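NAD-dependent benzaldehyde dehydrogenase (Legionella pneumophila, PDB 3RHE) is a vicinal oxygen chelate (glyoxalase/bleomycin resistance) superfamily protein that possibly oxidises benzaldehyde with NAD. Local coordinates at residues K19-Y24 with T30-S35. Residues are numbered along the deposited sequence; the frame is centred on the assembly and turned at random. Where two conformers were deposited one is given.
Sequences KSEEFY and TQPIES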
loop_
_atom_site.group_PDB
_atom_site.type_symbol
_atom_site.label_atom_id
_atom_site.label_comp_id
_atom_site.label_asym_id
_atom_site.label_seq_id
_atom_site.Cartn_x
_atom_site.Cartn_y
_atom_site.Cartn_z
ATOM N N LYS A 19 1.976 -17.434 -4.595
ATOM C CA LYS A 19 2.819 -18.183 -3.674
ATOM C C LYS A 19 2.968 -17.505 -2.306
ATOM O O LYS A 19 3.072 -18.179 -1.279
ATOM C CB LYS A 19 4.197 -18.439 -4.281
ATOM C CG LYS A 19 4.154 -19.241 -5.571
ATOM C CD LYS A 19 5.491 -19.917 -5.834
ATOM C CE LYS A 19 5.491 -20.658 -7.165
ATOM N NZ LYS A 19 6.692 -21.538 -7.291
ATOM N N SER A 20 2.997 -16.179 -2.295
ATOM C CA SER A 20 3.092 -15.436 -1.047
ATOM C C SER A 20 1.837 -15.627 -0.211
ATOM O O SER A 20 1.902 -15.759 1.013
ATOM C CB SER A 20 3.327 -13.945 -1.323
ATOM O OG SER A 20 4.645 -13.721 -1.779
ATOM N N GLU A 21 0.695 -15.631 -0.885
ATOM C CA GLU A 21 -0.595 -15.795 -0.232
ATOM C C GLU A 21 -0.686 -17.148 0.468
ATOM O O GLU A 21 -1.267 -17.259 1.545
ATOM C CB GLU A 21 -1.717 -15.659 -1.268
ATOM C CG GLU A 21 -3.121 -15.723 -0.709
ATOM C CD GLU A 21 -3.653 -17.148 -0.572
ATOM O OE1 GLU A 21 -4.496 -17.386 0.319
ATOM O OE2 GLU A 21 -3.235 -18.031 -1.353
ATOM N N GLU A 22 -0.115 -18.178 -0.147
ATOM C CA GLU A 22 -0.105 -19.503 0.468
ATOM C C GLU A 22 0.806 -19.515 1.688
ATOM O O GLU A 22 0.468 -20.102 2.729
ATOM C CB GLU A 22 0.340 -20.568 -0.536
ATOM C CG GLU A 22 -0.699 -20.887 -1.606
ATOM C CD GLU A 22 -2.022 -21.358 -1.019
ATOM O OE1 GLU A 22 -2.024 -22.358 -0.261
ATOM O OE2 GLU A 22 -3.061 -20.723 -1.320
ATOM N N PHE A 23 1.967 -18.875 1.553
ATOM C CA PHE A 23 2.882 -18.745 2.676
ATOM C C PHE A 23 2.161 -18.129 3.872
ATOM O O PHE A 23 2.177 -18.671 4.962
ATOM C CB PHE A 23 4.105 -17.898 2.303
ATOM C CG PHE A 23 5.046 -17.658 3.458
ATOM C CD1 PHE A 23 5.992 -18.615 3.814
ATOM C CD2 PHE A 23 4.973 -16.493 4.195
ATOM C CE1 PHE A 23 6.855 -18.399 4.874
ATOM C CE2 PHE A 23 5.822 -16.268 5.251
ATOM C CZ PHE A 23 6.775 -17.227 5.596
ATOM N N TYR A 24 1.502 -16.999 3.651
ATOM C CA TYR A 24 0.839 -16.286 4.736
ATOM C C TYR A 24 -0.438 -16.979 5.262
ATOM O O TYR A 24 -0.694 -16.989 6.467
ATOM C CB TYR A 24 0.602 -14.819 4.339
ATOM C CG TYR A 24 1.875 -14.015 4.470
ATOM C CD1 TYR A 24 2.323 -13.612 5.716
ATOM C CD2 TYR A 24 2.657 -13.705 3.358
ATOM C CE1 TYR A 24 3.498 -12.901 5.862
ATOM C CE2 TYR A 24 3.843 -12.982 3.491
ATOM C CZ TYR A 24 4.250 -12.588 4.749
ATOM O OH TYR A 24 5.414 -11.883 4.916
ATOM N N THR A 30 -4.970 -18.263 8.560
ATOM C CA THR A 30 -6.124 -17.436 8.249
ATOM C C THR A 30 -6.275 -17.332 6.744
ATOM O O THR A 30 -5.292 -17.375 5.998
ATOM C CB THR A 30 -5.979 -16.019 8.829
ATOM O OG1 THR A 30 -7.197 -15.289 8.627
ATOM C CG2 THR A 30 -4.862 -15.274 8.129
ATOM N N GLN A 31 -7.515 -17.207 6.296
ATOM C CA GLN A 31 -7.785 -17.008 4.887
ATOM C C GLN A 31 -7.635 -15.524 4.575
ATOM O O GLN A 31 -8.020 -14.683 5.378
ATOM C CB GLN A 31 -9.213 -17.460 4.570
ATOM C CG GLN A 31 -9.365 -18.108 3.211
ATOM C CD GLN A 31 -8.570 -19.392 3.091
ATOM O OE1 GLN A 31 -8.071 -19.728 2.018
ATOM N NE2 GLN A 31 -8.445 -20.121 4.199
ATOM N N PRO A 32 -7.076 -15.187 3.408
ATOM C CA PRO A 32 -7.088 -13.761 3.067
ATOM C C PRO A 32 -8.528 -13.314 2.813
ATOM O O PRO A 32 -9.316 -14.117 2.318
ATOM C CB PRO A 32 -6.274 -13.707 1.774
ATOM C CG PRO A 32 -6.416 -15.036 1.176
ATOM C CD PRO A 32 -6.535 -16.017 2.318
ATOM N N ILE A 33 -8.875 -12.080 3.159
ATOM C CA ILE A 33 -10.200 -11.561 2.824
ATOM C C ILE A 33 -10.330 -11.290 1.318
ATOM O O ILE A 33 -11.431 -11.218 0.780
ATOM C CB ILE A 33 -10.547 -10.284 3.594
ATOM C CG1 ILE A 33 -9.635 -9.138 3.170
ATOM C CG2 ILE A 33 -10.505 -10.528 5.112
ATOM C CD1 ILE A 33 -10.047 -7.803 3.728
ATOM N N GLU A 34 -9.197 -11.143 0.639
ATOM C CA GLU A 34 -9.210 -10.936 -0.800
ATOM C C GLU A 34 -7.937 -11.480 -1.421
ATOM O O GLU A 34 -6.860 -11.396 -0.818
ATOM C CB GLU A 34 -9.376 -9.440 -1.119
ATOM C CG GLU A 34 -9.387 -9.113 -2.595
ATOM C CD GLU A 34 -7.993 -9.023 -3.187
ATOM O OE1 GLU A 34 -7.856 -9.091 -4.433
ATOM O OE2 GLU A 34 -7.033 -8.868 -2.404
ATOM N N SER A 35 -8.063 -12.054 -2.617
ATOM C CA SER A 35 -6.899 -12.526 -3.354
ATOM C C SER A 35 -7.099 -12.391 -4.869
ATOM O O SER A 35 -8.229 -12.390 -5.366
ATOM C CB SER A 35 -6.541 -13.964 -2.971
ATOM O OG SER A 35 -7.547 -14.868 -3.385
#
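Glu-21 on helix 17-28 and Pro-32 in segment 30-35 bring the two backbones to their nearest point, with CA atoms 7.6 Å apart. Both side chains set out toward the other segment. Glu-21 has CG anti to its backbone N (chi1 -176°), which carries the chain out from the helix, and a bend at chi2 (-86°) brings OE1 against the CG and CD atoms of Pro-32. The two side chains meet at about a right angle. Glu-21 OE1 lies 3.2 Å from both CG and CD of Pro-32. Behind the carboxylate, Glu-21 CG packs 3.9 Å from Pro-32 CG. At the margin, Ser-35 CB stands 4.5 Å from Glu-21 CG. Tyr-24 packs on Phe-12, Leu-50 and Leu-52 of the neighbouring strands. Ile-33 and Glu-34 form a classic beta bulge facing Met-41. Strand 8-14, helix 17-28 and strands 34-35, 39-43 and 49-54 follow the beta-alpha-beta-beta-beta order of the vicinal oxygen chelate module. The contact joins the helix of this module to the connection that runs on to strand 34-35. No hydrogen bond or salt bridge links the segments. The join is a small one of methylene packing, with OE1 near ring C-H groups, where weak C-H...O attraction may add to it.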